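Serine/threonine-protein kinase Tel1 (PDB 6SKY) probably phosphorylates serine and threonine residues of [ST]-Q motifs with ATP to activate checkpoint signalling after DNA damage. Local coordinates at residues 1698-1703 and 1780-1785; 2750-2755 and 2826-2831. All blocks are in the same frame, centred on the assembly; numbering follows the deposited sequence.

Contact 1 of 2, residues 1698-1703 and 1780-1785; sequences RTIVSD and LRVLPP
This contact joins a helix to the junction of two short helices, in a helical region consistent with the alpha solenoid of Tel1. Helix 1687-1706 meets the short break between helices 1778-1781 and 1783-1789. Val-1782 sits in that break and points its side chain at the helix opposite. Its two methyls divide the work. CG1 lies 3.7 Å from CG2 of Thr-1699, and the two side chains run antiparallel alongside each other. CG2 lies 3.6 Å from CD1 of Ile-1700. With chi1 at -51°, Val-1782 CG2 stands between its own backbone N and carbonyl carbon, and from there it reaches the end of the isoleucine. Ile-1700 CB does not face the break, but its CD1 end bends nearer. Thr-1699 turns OG1 back to Ala-1695 O of its own helix, and its methyl CG2 takes up the apolar contact.

One turn further on, Asp-1703 makes a long salt bridge to Arg-1781, with OD2 3.6 Å from NH1. The carboxylate oxygen comes to an edge of the guanidinium, close to its plane. The two planes are 59° apart, so the groups do not pair flat. Arg-1781 bends at chi3, and its NE is bonded to Pro-1775 O, which limits how the guanidinium can turn.

The patch is near the surface. Ala-1696 extends it along helix 1687-1706. On either side of Val-1782 in sequence, Leu-1780 and Leu-1783 pack on helix 1793-1808.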
# COMPACT_ATOMS: atom_id res chain seq x y z
N ARG A 1698 -37.56 -63.86 14.65
CA ARG A 1698 -37.68 -65.27 14.99
C ARG A 1698 -37.12 -66.15 13.88
O ARG A 1698 -36.32 -67.05 14.13
CB ARG A 1698 -39.13 -65.63 15.29
CG ARG A 1698 -39.50 -65.52 16.76
CD ARG A 1698 -40.90 -66.04 17.06
NE ARG A 1698 -41.87 -64.97 17.21
CZ ARG A 1698 -42.80 -64.67 16.31
NH1 ARG A 1698 -42.88 -65.37 15.19
NH2 ARG A 1698 -43.64 -63.68 16.53
N THR A 1699 -37.52 -65.87 12.63
CA THR A 1699 -36.99 -66.63 11.51
C THR A 1699 -35.46 -66.56 11.46
O THR A 1699 -34.79 -67.59 11.36
CB THR A 1699 -37.57 -66.12 10.20
OG1 THR A 1699 -38.99 -66.26 10.23
CG2 THR A 1699 -37.02 -66.92 9.04
N ILE A 1700 -34.91 -65.35 11.53
CA ILE A 1700 -33.47 -65.18 11.39
C ILE A 1700 -32.73 -65.92 12.50
O ILE A 1700 -31.81 -66.70 12.23
CB ILE A 1700 -33.10 -63.69 11.38
CG1 ILE A 1700 -33.55 -63.04 10.07
CG2 ILE A 1700 -31.62 -63.51 11.56
CD1 ILE A 1700 -33.45 -61.55 10.10
N VAL A 1701 -33.11 -65.68 13.75
CA VAL A 1701 -32.34 -66.25 14.85
C VAL A 1701 -32.49 -67.76 14.89
O VAL A 1701 -31.54 -68.48 15.19
CB VAL A 1701 -32.75 -65.60 16.19
CG1 VAL A 1701 -31.99 -66.25 17.33
CG2 VAL A 1701 -32.46 -64.12 16.15
N SER A 1702 -33.68 -68.28 14.56
CA SER A 1702 -33.85 -69.72 14.57
C SER A 1702 -33.02 -70.37 13.47
O SER A 1702 -32.32 -71.36 13.71
CB SER A 1702 -35.33 -70.08 14.40
OG SER A 1702 -35.70 -70.06 13.04
N ASP A 1703 -33.07 -69.82 12.25
CA ASP A 1703 -32.31 -70.39 11.15
C ASP A 1703 -30.81 -70.17 11.29
O ASP A 1703 -30.03 -70.83 10.60
CB ASP A 1703 -32.79 -69.82 9.82
CG ASP A 1703 -34.16 -70.32 9.44
OD1 ASP A 1703 -35.05 -70.37 10.32
OD2 ASP A 1703 -34.36 -70.66 8.26
N LEU A 1780 -31.94 -61.55 4.09
CA LEU A 1780 -32.61 -60.91 2.98
C LEU A 1780 -33.92 -61.57 2.62
O LEU A 1780 -34.71 -61.00 1.88
CB LEU A 1780 -31.72 -60.91 1.73
CG LEU A 1780 -30.47 -60.06 1.66
CD1 LEU A 1780 -29.71 -60.44 0.43
CD2 LEU A 1780 -30.82 -58.60 1.63
N ARG A 1781 -34.15 -62.78 3.12
CA ARG A 1781 -35.36 -63.51 2.76
C ARG A 1781 -36.57 -62.99 3.53
O ARG A 1781 -37.70 -63.06 3.02
CB ARG A 1781 -35.16 -64.99 3.03
CG ARG A 1781 -36.22 -65.89 2.48
CD ARG A 1781 -36.20 -67.19 3.24
NE ARG A 1781 -34.85 -67.68 3.42
CZ ARG A 1781 -34.49 -68.55 4.35
NH1 ARG A 1781 -35.39 -69.02 5.19
NH2 ARG A 1781 -33.23 -68.95 4.44
N VAL A 1782 -36.36 -62.47 4.73
CA VAL A 1782 -37.44 -62.02 5.59
C VAL A 1782 -37.72 -60.54 5.38
O VAL A 1782 -38.53 -59.95 6.09
CB VAL A 1782 -37.10 -62.30 7.06
CG1 VAL A 1782 -36.67 -63.73 7.23
CG2 VAL A 1782 -36.01 -61.38 7.51
N LEU A 1783 -37.04 -59.94 4.42
CA LEU A 1783 -37.15 -58.50 4.22
C LEU A 1783 -38.37 -58.05 3.42
O LEU A 1783 -39.02 -57.09 3.84
CB LEU A 1783 -35.88 -57.96 3.56
CG LEU A 1783 -34.78 -57.51 4.51
CD1 LEU A 1783 -33.73 -56.76 3.74
CD2 LEU A 1783 -35.33 -56.66 5.63
N PRO A 1784 -38.70 -58.65 2.28
CA PRO A 1784 -39.71 -58.05 1.39
C PRO A 1784 -41.00 -57.67 2.11
O PRO A 1784 -41.56 -56.60 1.81
CB PRO A 1784 -39.94 -59.14 0.34
CG PRO A 1784 -38.67 -59.85 0.29
CD PRO A 1784 -38.14 -59.88 1.68
N PRO A 1785 -41.51 -58.48 3.05
CA PRO A 1785 -42.64 -58.00 3.86
C PRO A 1785 -42.39 -56.66 4.52
O PRO A 1785 -43.17 -55.72 4.33
CB PRO A 1785 -42.83 -59.11 4.89
CG PRO A 1785 -42.38 -60.31 4.21
CD PRO A 1785 -41.23 -59.90 3.35

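Contact 2 of 2, residues 2750-2755 and 2826-2831; sequences SMLGHV and DALREE
The flat group here is the peptide between Met-2751 and Leu-2752. The Leu-2828 methyl CD1 sits above its plane, on the side of the peptide where Met-2751 O and Leu-2752 CA lie. CD1 is 4.4 Å from Met-2751 O. That oxygen is already used within the helix, where it accepts the backbone N-H of Val-2755 at 3.0 Å. No aromatic ring or charged plane takes part across the contact.

The same methyl carries the apolar packing. Leu-2828 CD1 is 4.3 Å from Leu-2752 CA and 4.4 Å from Leu-2752 CG. Its approach to Val-2755 is tighter, with 3.8 Å between CD1 and Val-2755 CG2. Here the two side chains overlap flank to flank, pointing opposite ways. Leu-2828 is extended at chi2 (-175°), which puts CD1 at the far end of the side chain and carries it onto the helix. Met-2751 sets out across the gap and then turns its thioether aside.

All four touching residues are buried. Leu-2828 also opens a type I turn to Glu-2831, which is at the N-cap position of the next helix.

Both segments lie in the PI3/PI4-kinase family region. Helix 2616-2632 covers one side, with Val-2629 touching both Leu-2752 and Leu-2828. Helix 2916-2927, in the FATC region, packs on Met-2751 through Leu-2923. Arg-2829 bonds to Leu-2914 O just before that helix.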
# COMPACT_ATOMS: atom_id res chain seq x y z
N SER A 2750 6.98 -25.68 7.19
CA SER A 2750 7.89 -25.39 6.10
C SER A 2750 8.42 -23.96 6.18
O SER A 2750 9.63 -23.73 6.08
CB SER A 2750 7.19 -25.63 4.77
OG SER A 2750 6.93 -27.00 4.59
N MET A 2751 7.53 -22.99 6.39
CA MET A 2751 8.00 -21.61 6.51
C MET A 2751 8.84 -21.42 7.76
O MET A 2751 9.91 -20.80 7.71
CB MET A 2751 6.82 -20.65 6.52
CG MET A 2751 6.27 -20.34 5.16
SD MET A 2751 7.52 -19.85 3.98
CE MET A 2751 7.61 -21.30 2.95
N LEU A 2752 8.39 -21.96 8.89
CA LEU A 2752 9.11 -21.77 10.14
C LEU A 2752 10.48 -22.43 10.11
O LEU A 2752 11.43 -21.91 10.69
CB LEU A 2752 8.28 -22.30 11.29
CG LEU A 2752 8.02 -21.32 12.42
CD1 LEU A 2752 6.70 -21.64 13.06
CD2 LEU A 2752 9.12 -21.45 13.41
N GLY A 2753 10.60 -23.58 9.45
CA GLY A 2753 11.88 -24.23 9.34
C GLY A 2753 12.78 -23.67 8.28
O GLY A 2753 13.99 -23.89 8.33
N HIS A 2754 12.23 -22.97 7.29
CA HIS A 2754 13.08 -22.17 6.42
C HIS A 2754 13.68 -20.99 7.18
O HIS A 2754 14.88 -20.74 7.11
CB HIS A 2754 12.29 -21.67 5.21
CG HIS A 2754 12.93 -20.53 4.50
ND1 HIS A 2754 14.12 -20.65 3.82
CD2 HIS A 2754 12.56 -19.24 4.37
CE1 HIS A 2754 14.45 -19.49 3.30
NE2 HIS A 2754 13.52 -18.61 3.62
N VAL A 2755 12.85 -20.27 7.94
CA VAL A 2755 13.34 -19.08 8.63
C VAL A 2755 14.42 -19.42 9.65
O VAL A 2755 15.33 -18.63 9.89
CB VAL A 2755 12.16 -18.33 9.28
CG1 VAL A 2755 12.63 -17.40 10.35
CG2 VAL A 2755 11.41 -17.57 8.23
N ASP A 2826 4.30 -13.90 6.06
CA ASP A 2826 3.93 -12.52 6.29
C ASP A 2826 3.81 -12.21 7.77
O ASP A 2826 4.21 -11.13 8.21
CB ASP A 2826 2.62 -12.22 5.57
CG ASP A 2826 2.31 -10.76 5.51
OD1 ASP A 2826 3.22 -9.95 5.79
OD2 ASP A 2826 1.16 -10.42 5.19
N ALA A 2827 3.25 -13.13 8.55
CA ALA A 2827 3.19 -12.91 9.99
C ALA A 2827 4.56 -13.01 10.64
O ALA A 2827 4.80 -12.38 11.66
CB ALA A 2827 2.23 -13.91 10.64
N LEU A 2828 5.46 -13.81 10.08
CA LEU A 2828 6.78 -13.95 10.67
C LEU A 2828 7.62 -12.71 10.45
O LEU A 2828 8.31 -12.26 11.37
CB LEU A 2828 7.51 -15.17 10.11
CG LEU A 2828 7.18 -16.52 10.72
CD1 LEU A 2828 8.07 -17.58 10.13
CD2 LEU A 2828 7.33 -16.47 12.21
N ARG A 2829 7.61 -12.15 9.25
CA ARG A 2829 8.42 -10.96 9.05
C ARG A 2829 7.79 -9.70 9.61
O ARG A 2829 8.40 -8.64 9.55
CB ARG A 2829 8.75 -10.77 7.56
CG ARG A 2829 7.59 -10.81 6.66
CD ARG A 2829 7.86 -10.11 5.36
NE ARG A 2829 8.76 -10.83 4.48
CZ ARG A 2829 8.94 -10.51 3.21
NH1 ARG A 2829 9.78 -11.21 2.46
NH2 ARG A 2829 8.28 -9.50 2.69
N GLU A 2830 6.59 -9.79 10.18
CA GLU A 2830 6.02 -8.72 10.98
C GLU A 2830 6.28 -8.91 12.47
O GLU A 2830 5.78 -8.12 13.27
CB GLU A 2830 4.52 -8.61 10.73
CG GLU A 2830 4.18 -7.76 9.53
CD GLU A 2830 2.90 -8.18 8.85
OE1 GLU A 2830 2.08 -8.88 9.49
OE2 GLU A 2830 2.71 -7.82 7.67
N GLU A 2831 7.03 -9.93 12.84
CA GLU A 2831 7.42 -10.21 14.22
C GLU A 2831 8.93 -10.38 14.31
O GLU A 2831 9.41 -11.12 15.17
CB GLU A 2831 6.73 -11.45 14.75
CG GLU A 2831 5.24 -11.41 14.73
CD GLU A 2831 4.67 -10.70 15.93
OE1 GLU A 2831 5.36 -10.63 16.96
OE2 GLU A 2831 3.52 -10.21 15.84

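How the contacts relate
From the N terminus, contact 1 comes first. It closes a loop of 76 residues, with helices but no strands between its segments. The chain then runs on for more than 900 residues before contact 2 opens. Contact 2 closes 70 residues, which include His-2762 and His-2764 of the nucleotide pocket and the magnesium ligands Asn-2765 and Asp-2779. The two loops follow in series and neither nest nor cross. The centres of contact 1 and contact 2 are about 64 Å apart, on opposite sides of the chain's centre. Contact 1 ties neighbouring helices near the surface, probably within the solenoid. Contact 2 joins two helices inside the kinase region.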